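Local coordinates for protein L-isoleucine-4-hydroxylase (Bacillus thuringiensis, PDB 6LNH) that hydroxylates L-isoleucine to (4S)-4-hydroxy-L-isoleucine with iron, 2-oxoglutarate and oxygen, and also oxidises related aliphatic and sulfur-containing amino acids, at residues C[55-61]-C[151-155]; C[26-30]-C[216-221]; C[48-52]-C[116-122]; C[75-79]-C[142-146]. All coordinates share one frame; numbering follows the deposited sequence.

Contact 1 (C[55-61]-C[151-155])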
loop_
_atom_site.group_PDB
_atom_site.type_symbol
_atom_site.label_atom_id
_atom_site.label_comp_id
_atom_site.label_asym_id
_atom_site.label_seq_id
_atom_site.Cartn_x
_atom_site.Cartn_y
_atom_site.Cartn_z
ATOM N N ASP C 55 13.643 -18.669 9.131
ATOM C CA ASP C 55 14.708 -19.451 8.518
ATOM C C ASP C 55 15.253 -18.807 7.250
ATOM O O ASP C 55 16.390 -19.102 6.864
ATOM C CB ASP C 55 14.222 -20.864 8.206
ATOM C CG ASP C 55 15.361 -21.798 7.843
ATOM O OD1 ASP C 55 16.349 -21.847 8.604
ATOM O OD2 ASP C 55 15.273 -22.476 6.799
ATOM N N TYR C 56 14.481 -17.939 6.597
ATOM C CA TYR C 56 14.965 -17.303 5.378
ATOM C C TYR C 56 16.090 -16.313 5.644
ATOM O O TYR C 56 16.764 -15.898 4.695
ATOM C CB TYR C 56 13.816 -16.605 4.644
ATOM C CG TYR C 56 12.932 -17.559 3.873
ATOM C CD1 TYR C 56 12.068 -18.426 4.532
ATOM C CD2 TYR C 56 12.988 -17.618 2.487
ATOM C CE1 TYR C 56 11.265 -19.307 3.830
ATOM C CE2 TYR C 56 12.191 -18.496 1.776
ATOM C CZ TYR C 56 11.331 -19.338 2.451
ATOM O OH TYR C 56 10.542 -20.216 1.746
ATOM N N TYR C 57 16.309 -15.930 6.900
ATOM C CA TYR C 57 17.447 -15.102 7.271
ATOM C C TYR C 57 18.742 -15.895 7.410
ATOM O O TYR C 57 19.777 -15.300 7.727
ATOM C CB TYR C 57 17.158 -14.353 8.578
ATOM C CG TYR C 57 16.043 -13.335 8.474
ATOM C CD1 TYR C 57 14.710 -13.725 8.484
ATOM C CD2 TYR C 57 16.328 -11.981 8.347
ATOM C CE1 TYR C 57 13.691 -12.796 8.385
ATOM C CE2 TYR C 57 15.313 -11.042 8.244
ATOM C CZ TYR C 57 13.998 -11.456 8.263
ATOM O OH TYR C 57 12.983 -10.532 8.161
ATOM N N ASN C 58 18.711 -17.216 7.203
ATOM C CA ASN C 58 19.904 -18.051 7.274
ATOM C C ASN C 58 20.443 -18.461 5.905
ATOM O O ASN C 58 21.527 -19.049 5.837
ATOM C CB ASN C 58 19.618 -19.306 8.110
ATOM C CG ASN C 58 19.369 -18.984 9.573
ATOM O OD1 ASN C 58 20.158 -18.285 10.210
ATOM N ND2 ASN C 58 18.264 -19.485 10.109
ATOM N N LEU C 59 19.711 -18.178 4.828
ATOM C CA LEU C 59 20.157 -18.510 3.480
ATOM C C LEU C 59 21.401 -17.713 3.096
ATOM O O LEU C 59 21.527 -16.532 3.421
ATOM C CB LEU C 59 19.036 -18.253 2.473
ATOM C CG LEU C 59 17.705 -18.943 2.777
ATOM C CD1 LEU C 59 16.655 -18.557 1.751
ATOM C CD2 LEU C 59 17.871 -20.454 2.836
ATOM N N GLU C 60 22.324 -18.370 2.401
ATOM C CA GLU C 60 23.580 -17.758 1.985
ATOM C C GLU C 60 23.449 -17.092 0.620
ATOM O O GLU C 60 22.638 -17.495 -0.217
ATOM C CB GLU C 60 24.706 -18.795 1.925
ATOM C CG GLU C 60 25.069 -19.425 3.255
ATOM C CD GLU C 60 26.301 -18.775 3.858
ATOM O OE1 GLU C 60 27.305 -18.606 3.131
ATOM O OE2 GLU C 60 26.265 -18.426 5.056
ATOM N N ASP C 61 24.280 -16.078 0.393
ATOM C CA ASP C 61 24.206 -15.306 -0.840
ATOM C C ASP C 61 24.786 -16.100 -2.007
ATOM O O ASP C 61 25.742 -16.866 -1.860
ATOM C CB ASP C 61 24.928 -13.964 -0.695
ATOM C CG ASP C 61 24.442 -12.932 -1.701
ATOM O OD1 ASP C 61 23.607 -13.287 -2.563
ATOM O OD2 ASP C 61 24.893 -11.771 -1.636
ATOM N N GLN C 151 13.721 -23.122 -1.498
ATOM C CA GLN C 151 13.594 -22.030 -0.544
ATOM C C GLN C 151 14.363 -20.848 -1.122
ATOM O O GLN C 151 15.594 -20.877 -1.178
ATOM C CB GLN C 151 14.157 -22.467 0.807
ATOM C CG GLN C 151 13.723 -21.679 2.019
ATOM C CD GLN C 151 14.365 -22.225 3.282
ATOM O OE1 GLN C 151 15.224 -23.105 3.217
ATOM N NE2 GLN C 151 13.963 -21.699 4.431
ATOM N N VAL C 152 13.646 -19.805 -1.541
ATOM C CA VAL C 152 14.248 -18.678 -2.244
ATOM C C VAL C 152 13.887 -17.386 -1.532
ATOM O O VAL C 152 12.718 -17.149 -1.210
ATOM C CB VAL C 152 13.800 -18.607 -3.715
ATOM C CG1 VAL C 152 14.593 -17.532 -4.458
ATOM C CG2 VAL C 152 13.965 -19.959 -4.395
ATOM N N ARG C 153 14.891 -16.559 -1.284
ATOM C CA ARG C 153 14.701 -15.196 -0.804
ATOM C C ARG C 153 15.218 -14.254 -1.885
ATOM O O ARG C 153 16.422 -14.216 -2.159
ATOM C CB ARG C 153 15.435 -14.974 0.515
ATOM C CG ARG C 153 15.502 -13.541 0.981
ATOM C CD ARG C 153 15.913 -13.548 2.436
ATOM N NE ARG C 153 14.765 -13.451 3.339
ATOM C CZ ARG C 153 14.744 -12.711 4.441
ATOM N NH1 ARG C 153 15.823 -12.033 4.805
ATOM N NH2 ARG C 153 13.658 -12.676 5.202
ATOM N N TYR C 154 14.319 -13.490 -2.492
ATOM C CA TYR C 154 14.739 -12.454 -3.423
ATOM C C TYR C 154 15.100 -11.203 -2.638
ATOM O O TYR C 154 14.382 -10.809 -1.714
ATOM C CB TYR C 154 13.636 -12.153 -4.438
ATOM C CG TYR C 154 13.318 -13.334 -5.324
ATOM C CD1 TYR C 154 12.372 -14.272 -4.936
ATOM C CD2 TYR C 154 13.977 -13.526 -6.532
ATOM C CE1 TYR C 154 12.079 -15.359 -5.731
ATOM C CE2 TYR C 154 13.689 -14.612 -7.338
ATOM C CZ TYR C 154 12.743 -15.525 -6.931
ATOM O OH TYR C 154 12.458 -16.605 -7.732
ATOM N N LYS C 155 16.209 -10.575 -3.006
ATOM C CA LYS C 155 16.690 -9.400 -2.296
ATOM C C LYS C 155 16.807 -8.252 -3.281
ATOM O O LYS C 155 17.486 -8.370 -4.306
ATOM C CB LYS C 155 18.032 -9.684 -1.617
ATOM C CG LYS C 155 18.024 -10.959 -0.779
ATOM C CD LYS C 155 19.384 -11.253 -0.170
ATOM C CE LYS C 155 20.207 -12.153 -1.076
ATOM N NZ LYS C 155 21.506 -12.522 -0.448
HETATM O O HOH W 1 17.412 -23.615 5.001
#
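With CG of Arg153 anti to the backbone N and a bend at chi3 of -97°, the guanidinium is carried off strand 145-156 to lie over one face of the Tyr57 ring. Arg153 CZ stands 4.0 Å from the ring centroid and almost on the ring normal, a cation-pi contact, yet the two planes are 64° apart, so the group tilts in with NH2 leading rather than stacking flat. Phe237 makes a second cation-pi contact with Arg153, and Asp239 takes its NE in a salt bridge. Gln151 is extended beyond CG: NE2 reaches Asp55 OD2 at 2.8 Å, nearly straight at 173°, on the anti side and tilted out of the carboxylate plane. A water donates to both Asp55 OD2 and Gln151 OE1. Here a loop with a short 3-10 turn at 56-57, following helix 44-54, is laid against strand 145-156 of the large sheet of the cupin-type dioxygenase fold. Gln151 CG sits over one face of the Tyr56 ring, 3.8 Å from its centroid, a CH-pi contact, while Tyr56 OH bonds Ile240 O on the neighbouring strand. Farther out, Lys155 NZ forms a salt bridge with the poorly ordered Asp61 OD1 at 3.1 Å.

Contact 2 (C[26-30]-C[216-221])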
loop_
_atom_site.group_PDB
_atom_site.type_symbol
_atom_site.label_atom_id
_atom_site.label_comp_id
_atom_site.label_asym_id
_atom_site.label_seq_id
_atom_site.Cartn_x
_atom_site.Cartn_y
_atom_site.Cartn_z
ATOM N N PHE C 26 -7.541 -26.381 -12.506
ATOM C CA PHE C 26 -6.128 -26.262 -12.850
ATOM C C PHE C 26 -5.832 -26.918 -14.194
ATOM O O PHE C 26 -5.079 -26.372 -15.008
ATOM C CB PHE C 26 -5.273 -26.884 -11.745
ATOM C CG PHE C 26 -3.841 -27.118 -12.137
ATOM C CD1 PHE C 26 -2.984 -26.053 -12.357
ATOM C CD2 PHE C 26 -3.349 -28.405 -12.278
ATOM C CE1 PHE C 26 -1.662 -26.266 -12.711
ATOM C CE2 PHE C 26 -2.032 -28.625 -12.633
ATOM C CZ PHE C 26 -1.187 -27.555 -12.849
ATOM N N GLU C 27 -6.421 -28.089 -14.443
ATOM C CA GLU C 27 -6.152 -28.812 -15.682
ATOM C C GLU C 27 -6.704 -28.095 -16.910
ATOM O O GLU C 27 -6.082 -28.127 -17.979
ATOM C CB GLU C 27 -6.723 -30.222 -15.578
ATOM C CG GLU C 27 -5.893 -31.091 -14.670
ATOM C CD GLU C 27 -6.409 -32.503 -14.542
ATOM O OE1 GLU C 27 -7.620 -32.730 -14.748
ATOM O OE2 GLU C 27 -5.586 -33.393 -14.248
ATOM N N SER C 28 -7.866 -27.450 -16.792
ATOM C CA SER C 28 -8.425 -26.749 -17.945
ATOM C C SER C 28 -7.771 -25.385 -18.144
ATOM O O SER C 28 -7.631 -24.920 -19.282
ATOM C CB SER C 28 -9.943 -26.606 -17.803
ATOM O OG SER C 28 -10.298 -25.362 -17.236
ATOM N N LYS C 29 -7.366 -24.732 -17.051
ATOM C CA LYS C 29 -6.792 -23.395 -17.131
ATOM C C LYS C 29 -5.270 -23.391 -17.217
ATOM O O LYS C 29 -4.700 -22.471 -17.813
ATOM C CB LYS C 29 -7.222 -22.571 -15.916
ATOM C CG LYS C 29 -8.302 -21.537 -16.192
ATOM C CD LYS C 29 -8.922 -21.037 -14.894
ATOM C CE LYS C 29 -7.852 -20.793 -13.835
ATOM N NZ LYS C 29 -8.387 -20.140 -12.609
ATOM N N GLY C 30 -4.594 -24.381 -16.635
ATOM C CA GLY C 30 -3.146 -24.397 -16.627
ATOM C C GLY C 30 -2.524 -23.731 -15.423
ATOM O O GLY C 30 -1.295 -23.762 -15.278
ATOM N N VAL C 216 -0.297 -22.269 -8.342
ATOM C CA VAL C 216 0.178 -23.507 -8.951
ATOM C C VAL C 216 0.240 -23.322 -10.467
ATOM O O VAL C 216 -0.689 -22.774 -11.073
ATOM C CB VAL C 216 -0.701 -24.701 -8.531
ATOM C CG1 VAL C 216 -0.999 -24.616 -7.041
ATOM C CG2 VAL C 216 -1.989 -24.758 -9.308
ATOM N N PHE C 217 1.358 -23.726 -11.068
ATOM C CA PHE C 217 1.587 -23.594 -12.502
ATOM C C PHE C 217 1.658 -24.955 -13.179
ATOM O O PHE C 217 2.286 -25.884 -12.664
ATOM C CB PHE C 217 2.892 -22.856 -12.816
ATOM C CG PHE C 217 3.024 -21.514 -12.167
ATOM C CD1 PHE C 217 2.153 -20.483 -12.478
ATOM C CD2 PHE C 217 4.058 -21.267 -11.282
ATOM C CE1 PHE C 217 2.298 -19.238 -11.893
ATOM C CE2 PHE C 217 4.207 -20.029 -10.693
ATOM C CZ PHE C 217 3.326 -19.013 -10.997
ATOM N N GLY C 218 1.027 -25.058 -14.349
ATOM C CA GLY C 218 1.294 -26.126 -15.284
ATOM C C GLY C 218 2.048 -25.585 -16.492
ATOM O O GLY C 218 2.331 -24.395 -16.603
ATOM N N GLN C 219 2.359 -26.492 -17.416
ATOM C CA GLN C 219 3.148 -26.135 -18.590
ATOM C C GLN C 219 2.280 -25.783 -19.788
ATOM O O GLN C 219 2.812 -25.513 -20.869
ATOM C CB GLN C 219 4.080 -27.289 -18.972
ATOM C CG GLN C 219 5.329 -27.424 -18.121
ATOM C CD GLN C 219 6.020 -28.755 -18.351
ATOM O OE1 GLN C 219 5.396 -29.720 -18.794
ATOM N NE2 GLN C 219 7.316 -28.812 -18.061
ATOM N N LYS C 220 0.960 -25.768 -19.614
ATOM C CA LYS C 220 0.047 -25.394 -20.683
ATOM C C LYS C 220 0.040 -23.890 -20.937
ATOM O O LYS C 220 -0.360 -23.455 -22.024
ATOM C CB LYS C 220 -1.346 -25.923 -20.327
ATOM C CG LYS C 220 -2.522 -25.261 -20.999
ATOM C CD LYS C 220 -3.783 -26.030 -20.668
ATOM C CE LYS C 220 -5.019 -25.276 -21.105
ATOM N NZ LYS C 220 -6.243 -26.096 -20.897
ATOM N N VAL C 221 0.523 -23.093 -19.985
ATOM C CA VAL C 221 0.563 -21.647 -20.123
ATOM C C VAL C 221 1.959 -21.164 -19.767
ATOM O O VAL C 221 2.745 -21.865 -19.126
ATOM C CB VAL C 221 -0.479 -20.937 -19.229
ATOM C CG1 VAL C 221 -1.890 -21.290 -19.662
ATOM C CG2 VAL C 221 -0.251 -21.292 -17.763
#
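Phe26 starts the contact, its ring reaching strand 214-218 because CG is anti to the backbone N (chi1 166°). Val216 CG2 lies 3.5 Å from Phe26 CD1, while the ring presents its edge to the next peptide link, with Phe26 CE1 3.4 Å from Gly218 N. Two residues on, the ammonium of the fully extended Lys220 approaches the backbone carbonyl of Ser28 at a modelled distance too short to be reliable, so the bond is doubtful. The carbonyl O of Lys29 then packs 3.6 Å from Val221 CG1. Gly30 leaves helical geometry with positive phi (91°), yet its N still bonds Phe26 O at 2.6 Å. Its own carbonyl turns to the strand and accepts from Gly218 N at 2.8 Å, with an N-H...O angle of 155° and the donor tilted from the carbonyl plane. Val221 CG2 flanks the same oxygen at 3.7 Å. Helix 19-29 thus ends on a glycine whose carbonyl joins the helix exit to the sheet, where strand 31-34 pairs with 214-218. On the strand itself, Phe217, whose CB points away from the helix, stacks on His223, one of the three iron ligands of this 2-oxoglutarate dioxygenase with its cupin-type fold.

Contact 3 (C[48-52]-C[116-122])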
loop_
_atom_site.group_PDB
_atom_site.type_symbol
_atom_site.label_atom_id
_atom_site.label_comp_id
_atom_site.label_asym_id
_atom_site.label_seq_id
_atom_site.Cartn_x
_atom_site.Cartn_y
_atom_site.Cartn_z
ATOM N N LEU C 48 4.157 -21.833 13.732
ATOM C CA LEU C 48 5.007 -22.579 12.829
ATOM C C LEU C 48 5.409 -21.710 11.647
ATOM O O LEU C 48 6.553 -21.772 11.182
ATOM C CB LEU C 48 4.296 -23.857 12.400
ATOM C CG LEU C 48 4.157 -24.836 13.573
ATOM C CD1 LEU C 48 3.237 -25.980 13.204
ATOM C CD2 LEU C 48 5.512 -25.364 14.039
ATOM N N LEU C 49 4.496 -20.851 11.188
ATOM C CA LEU C 49 4.819 -19.901 10.128
ATOM C C LEU C 49 5.961 -18.970 10.530
ATOM O O LEU C 49 6.880 -18.731 9.739
ATOM C CB LEU C 49 3.570 -19.100 9.769
ATOM C CG LEU C 49 3.688 -18.051 8.668
ATOM C CD1 LEU C 49 4.109 -18.703 7.360
ATOM C CD2 LEU C 49 2.367 -17.320 8.504
ATOM N N THR C 50 5.927 -18.442 11.758
ATOM C CA THR C 50 6.983 -17.533 12.203
ATOM C C THR C 50 8.348 -18.212 12.184
ATOM O O THR C 50 9.345 -17.603 11.779
ATOM C CB THR C 50 6.667 -16.988 13.597
ATOM O OG1 THR C 50 5.476 -16.194 13.539
ATOM C CG2 THR C 50 7.810 -16.119 14.109
ATOM N N GLN C 51 8.415 -19.477 12.614
ATOM C CA GLN C 51 9.689 -20.190 12.593
ATOM C C GLN C 51 10.165 -20.420 11.165
ATOM O O GLN C 51 11.357 -20.268 10.869
ATOM C CB GLN C 51 9.570 -21.539 13.301
ATOM C CG GLN C 51 8.959 -21.526 14.681
ATOM C CD GLN C 51 8.857 -22.930 15.255
ATOM O OE1 GLN C 51 9.299 -23.900 14.633
ATOM N NE2 GLN C 51 8.275 -23.045 16.442
ATOM N N ALA C 52 9.249 -20.808 10.274
ATOM C CA ALA C 52 9.606 -20.985 8.871
ATOM C C ALA C 52 10.057 -19.671 8.248
ATOM O O ALA C 52 11.017 -19.641 7.470
ATOM C CB ALA C 52 8.426 -21.574 8.100
ATOM N N PHE C 116 13.612 -26.688 9.153
ATOM C CA PHE C 116 12.589 -26.180 8.246
ATOM C C PHE C 116 11.814 -27.322 7.600
ATOM O O PHE C 116 10.593 -27.231 7.438
ATOM C CB PHE C 116 13.240 -25.270 7.192
ATOM C CG PHE C 116 12.277 -24.706 6.162
ATOM C CD1 PHE C 116 11.726 -25.498 5.160
ATOM C CD2 PHE C 116 11.936 -23.365 6.200
ATOM C CE1 PHE C 116 10.851 -24.962 4.228
ATOM C CE2 PHE C 116 11.063 -22.822 5.270
ATOM C CZ PHE C 116 10.521 -23.622 4.282
ATOM N N LEU C 117 12.498 -28.411 7.237
ATOM C CA LEU C 117 11.820 -29.499 6.537
ATOM C C LEU C 117 10.892 -30.285 7.456
ATOM O O LEU C 117 9.856 -30.785 7.003
ATOM C CB LEU C 117 12.852 -30.450 5.925
ATOM C CG LEU C 117 13.681 -30.020 4.716
ATOM C CD1 LEU C 117 14.780 -31.042 4.467
ATOM C CD2 LEU C 117 12.802 -29.870 3.487
ATOM N N CYS C 118 11.232 -30.407 8.736
ATOM C CA CYS C 118 10.364 -31.089 9.688
ATOM C C CYS C 118 9.349 -30.166 10.354
ATOM O O CYS C 118 8.517 -30.652 11.128
ATOM C CB CYS C 118 11.199 -31.826 10.742
ATOM S SG CYS C 118 12.162 -30.777 11.838
ATOM N N ASN C 119 9.409 -28.860 10.102
ATOM C CA ASN C 119 8.385 -27.952 10.594
ATOM C C ASN C 119 7.019 -28.472 10.152
ATOM O O ASN C 119 6.758 -28.554 8.942
ATOM C CB ASN C 119 8.629 -26.537 10.068
ATOM C CG ASN C 119 7.574 -25.529 10.525
ATOM O OD1 ASN C 119 6.376 -25.814 10.559
ATOM N ND2 ASN C 119 8.028 -24.330 10.870
ATOM N N PRO C 120 6.137 -28.840 11.087
ATOM C CA PRO C 120 4.854 -29.454 10.703
ATOM C C PRO C 120 4.062 -28.669 9.673
ATOM O O PRO C 120 3.304 -29.273 8.905
ATOM C CB PRO C 120 4.110 -29.542 12.042
ATOM C CG PRO C 120 5.209 -29.696 13.043
ATOM C CD PRO C 120 6.286 -28.765 12.552
ATOM N N LEU C 121 4.203 -27.343 9.631
ATOM C CA LEU C 121 3.491 -26.568 8.620
ATOM C C LEU C 121 4.071 -26.819 7.231
ATOM O O LEU C 121 3.323 -26.983 6.261
ATOM C CB LEU C 121 3.538 -25.081 8.969
ATOM C CG LEU C 121 3.002 -24.100 7.927
ATOM C CD1 LEU C 121 1.503 -24.269 7.740
ATOM C CD2 LEU C 121 3.334 -22.676 8.331
ATOM N N ILE C 122 5.402 -26.854 7.121
ATOM C CA ILE C 122 6.049 -27.168 5.848
ATOM C C ILE C 122 5.690 -28.576 5.385
ATOM O O ILE C 122 5.407 -28.801 4.202
ATOM C CB ILE C 122 7.573 -26.980 5.962
ATOM C CG1 ILE C 122 7.901 -25.521 6.284
ATOM C CG2 ILE C 122 8.264 -27.421 4.679
ATOM C CD1 ILE C 122 7.176 -24.519 5.398
#
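Leu48 and Leu121 meet through their CB atoms at the apolar centre, Leu48 CB standing 3.7 Å from Leu121 CB where the CA atoms are 6.0 Å apart. Leu121 swings its branch away from its own amide nitrogen (chi1 172°), which puts CD2 alongside the backbone of helix 44-54, 3.6 Å from Leu49 N, and the same methyl lies 3.9 Å from Leu49 CB. The two methyls of Leu48 reach the Pro120 ring: CD2 is 3.8 Å from Pro120 CD, the two side chains crossing at about a right angle. One helical turn later the small Ala52 brings the chains equally near at Phe116. Ala52 CB lies 4.1 Å from Phe116 CE2, and the ring turns its edge to Ala52 O, while Ile122 CG1 packs over one face of that ring. The polar edge belongs to Asn119, the N-cap of helix 120-134. Its OD1 accepts from Leu121 N at 2.8 Å in the carbonyl plane, the capping bond proper. At the other end of the amide, ND2 donates to Leu48 O at 3.0 Å, with an N-H...O angle of 155°; the donor comes in well to the side of the carbonyl, at a C=O...N angle of 123°. That oxygen also accepts the helical bond from Ala52 N, so it is gripped twice. Using both ends of one buried amide fixes its rotation: exchanging O and N would set an N-H against the N-H of Leu121 and an oxygen against the carbonyl of Leu48. The cap therefore ties the start of one helix to the middle of another.

Contact 4 (C[75-79]-C[142-146]); sequences YIKYV and SKDLI
Lys77 O is gripped by two donors: Leu145 N, at 3.1 Å and tilted from the carbonyl plane, and a water, modelled rather close, that also donates to Lys143 O. The return bond of the pair, Lys77 N to Leu145 O, is 2.9 Å long, nearly straight at 174° and in the carbonyl plane, which identifies Lys77 and Leu145 as an antiparallel hydrogen-bonded pair. Ile76 and Ile146 form the adjoining non-hydrogen-bonded pair, and their side chains lie side by side on the same face, Ile76 CG1 3.8 Å from Ile146 CD1. CA-H...O contacts from Ile76 CA to Leu145 O and from Ile146 CA to Tyr75 O complete the ladder. Past the strand end Asp144 takes over: with CG beside its backbone N (chi1 -65°), OD1 accepts from Val79 N at 2.9 Å, nearly along its C-O axis. Val79 CG1 presses on the same oxygen at 3.3 Å, and Tyr78 CD1 lies 3.9 Å away. A side chain thus replaces main-chain pairing where the strands part. Lys77 NZ curls round to Tyr78 O, above its carbonyl plane, and also bonds Ser81 O. In the large antiparallel sheet, strand 68-77 runs between 145-156 and the outermost strand 84-86, while 145-156 has 236-247 on its other flank.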
loop_
_atom_site.group_PDB
_atom_site.type_symbol
_atom_site.label_atom_id
_atom_site.label_comp_id
_atom_site.label_asym_id
_atom_site.label_seq_id
_atom_site.Cartn_x
_atom_site.Cartn_y
_atom_site.Cartn_z
ATOM N N TYR C 75 12.697 -34.861 -2.364
ATOM C CA TYR C 75 12.300 -36.195 -1.950
ATOM C C TYR C 75 12.160 -37.077 -3.183
ATOM O O TYR C 75 11.876 -36.594 -4.283
ATOM C CB TYR C 75 10.976 -36.171 -1.180
ATOM C CG TYR C 75 11.042 -35.442 0.143
ATOM C CD1 TYR C 75 11.499 -36.080 1.288
ATOM C CD2 TYR C 75 10.640 -34.117 0.248
ATOM C CE1 TYR C 75 11.558 -35.420 2.500
ATOM C CE2 TYR C 75 10.695 -33.447 1.457
ATOM C CZ TYR C 75 11.154 -34.104 2.580
ATOM O OH TYR C 75 11.211 -33.441 3.784
ATOM N N ILE C 76 12.356 -38.378 -2.993
ATOM C CA ILE C 76 12.157 -39.369 -4.044
ATOM C C ILE C 76 10.977 -40.242 -3.654
ATOM O O ILE C 76 10.920 -40.756 -2.530
ATOM C CB ILE C 76 13.417 -40.225 -4.267
ATOM C CG1 ILE C 76 14.638 -39.340 -4.517
ATOM C CG2 ILE C 76 13.208 -41.190 -5.427
ATOM C CD1 ILE C 76 15.959 -40.080 -4.408
ATOM N N LYS C 77 10.037 -40.410 -4.578
ATOM C CA LYS C 77 8.898 -41.305 -4.392
ATOM C C LYS C 77 9.001 -42.396 -5.451
ATOM O O LYS C 77 8.648 -42.174 -6.613
ATOM C CB LYS C 77 7.580 -40.543 -4.491
ATOM C CG LYS C 77 6.343 -41.429 -4.589
ATOM C CD LYS C 77 6.153 -42.263 -3.333
ATOM C CE LYS C 77 4.865 -43.070 -3.399
ATOM N NZ LYS C 77 4.914 -44.118 -4.456
ATOM N N TYR C 78 9.495 -43.569 -5.063
ATOM C CA TYR C 78 9.571 -44.671 -6.007
ATOM C C TYR C 78 8.188 -45.271 -6.222
ATOM O O TYR C 78 7.360 -45.315 -5.308
ATOM C CB TYR C 78 10.529 -45.752 -5.504
ATOM C CG TYR C 78 11.980 -45.334 -5.449
ATOM C CD1 TYR C 78 12.783 -45.388 -6.580
ATOM C CD2 TYR C 78 12.550 -44.894 -4.261
ATOM C CE1 TYR C 78 14.111 -45.009 -6.533
ATOM C CE2 TYR C 78 13.879 -44.515 -4.204
ATOM C CZ TYR C 78 14.654 -44.576 -5.343
ATOM O OH TYR C 78 15.976 -44.198 -5.290
ATOM N N VAL C 79 7.940 -45.716 -7.457
ATOM C CA VAL C 79 6.598 -46.154 -7.836
ATOM C C VAL C 79 6.171 -47.357 -6.997
ATOM O O VAL C 79 5.008 -47.470 -6.588
ATOM C CB VAL C 79 6.537 -46.450 -9.349
ATOM C CG1 VAL C 79 7.710 -47.314 -9.782
ATOM C CG2 VAL C 79 5.207 -47.093 -9.720
ATOM N N SER C 142 3.121 -43.804 -13.282
ATOM C CA SER C 142 3.923 -44.954 -13.660
ATOM C C SER C 142 5.416 -44.645 -13.718
ATOM O O SER C 142 6.186 -45.465 -14.225
ATOM C CB SER C 142 3.445 -45.484 -15.010
ATOM O OG SER C 142 4.531 -46.030 -15.739
ATOM N N LYS C 143 5.849 -43.493 -13.202
ATOM C CA LYS C 143 7.266 -43.159 -13.146
ATOM C C LYS C 143 7.681 -42.719 -11.748
ATOM O O LYS C 143 6.847 -42.341 -10.925
ATOM C CB LYS C 143 7.602 -42.072 -14.172
ATOM C CG LYS C 143 7.749 -42.638 -15.577
ATOM C CD LYS C 143 7.482 -41.604 -16.647
ATOM C CE LYS C 143 8.651 -40.651 -16.770
ATOM N NZ LYS C 143 9.835 -41.282 -17.419
ATOM N N ASP C 144 8.977 -42.861 -11.470
ATOM C CA ASP C 144 9.580 -42.421 -10.214
ATOM C C ASP C 144 9.608 -40.893 -10.137
ATOM O O ASP C 144 10.115 -40.231 -11.048
ATOM C CB ASP C 144 10.981 -43.010 -10.085
ATOM C CG ASP C 144 10.960 -44.525 -9.975
ATOM O OD1 ASP C 144 10.039 -45.055 -9.315
ATOM O OD2 ASP C 144 11.840 -45.188 -10.565
ATOM N N LEU C 145 9.059 -40.331 -9.060
ATOM C CA LEU C 145 8.901 -38.886 -8.923
ATOM C C LEU C 145 9.952 -38.227 -8.035
ATOM O O LEU C 145 10.332 -38.763 -6.991
ATOM C CB LEU C 145 7.522 -38.549 -8.365
ATOM C CG LEU C 145 6.408 -38.426 -9.393
ATOM C CD1 LEU C 145 5.802 -39.777 -9.715
ATOM C CD2 LEU C 145 5.369 -37.454 -8.883
ATOM N N ILE C 146 10.420 -37.061 -8.478
ATOM C CA ILE C 146 11.217 -36.141 -7.672
ATOM C C ILE C 146 10.306 -35.015 -7.195
ATOM O O ILE C 146 9.697 -34.314 -8.012
ATOM C CB ILE C 146 12.408 -35.586 -8.468
ATOM C CG1 ILE C 146 13.339 -36.718 -8.901
ATOM C CG2 ILE C 146 13.150 -34.541 -7.652
ATOM C CD1 ILE C 146 13.867 -37.552 -7.745
HETATM O O HOH W 2 6.688 -42.533 -8.066
#

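In the fold
Three of the contacts reach the seven-stranded sheet. Contacts 1 and 4 both use strand 145-156, at points whose centres are 28 Å apart, while contact 2 joins the sheet near its other edge, at strand 214-218, on the opposite side of the chain's centre from contact 1 and with its centre 28 Å from that of contact 1. Contact 3 holds the helices outside this sheet and touches contacts 1 and 4 by packing: Phe116 CD2 lies 3.2 Å from Gln151 NE2, and Leu117 CD2 3.9 Å from Tyr75 OH. Contact 2 lies closest to the iron bound by His170, Asp172 and His223, the side chain of Phe217 being about 6 Å from it; in contact 1 that of Val152 is about 10 Å away.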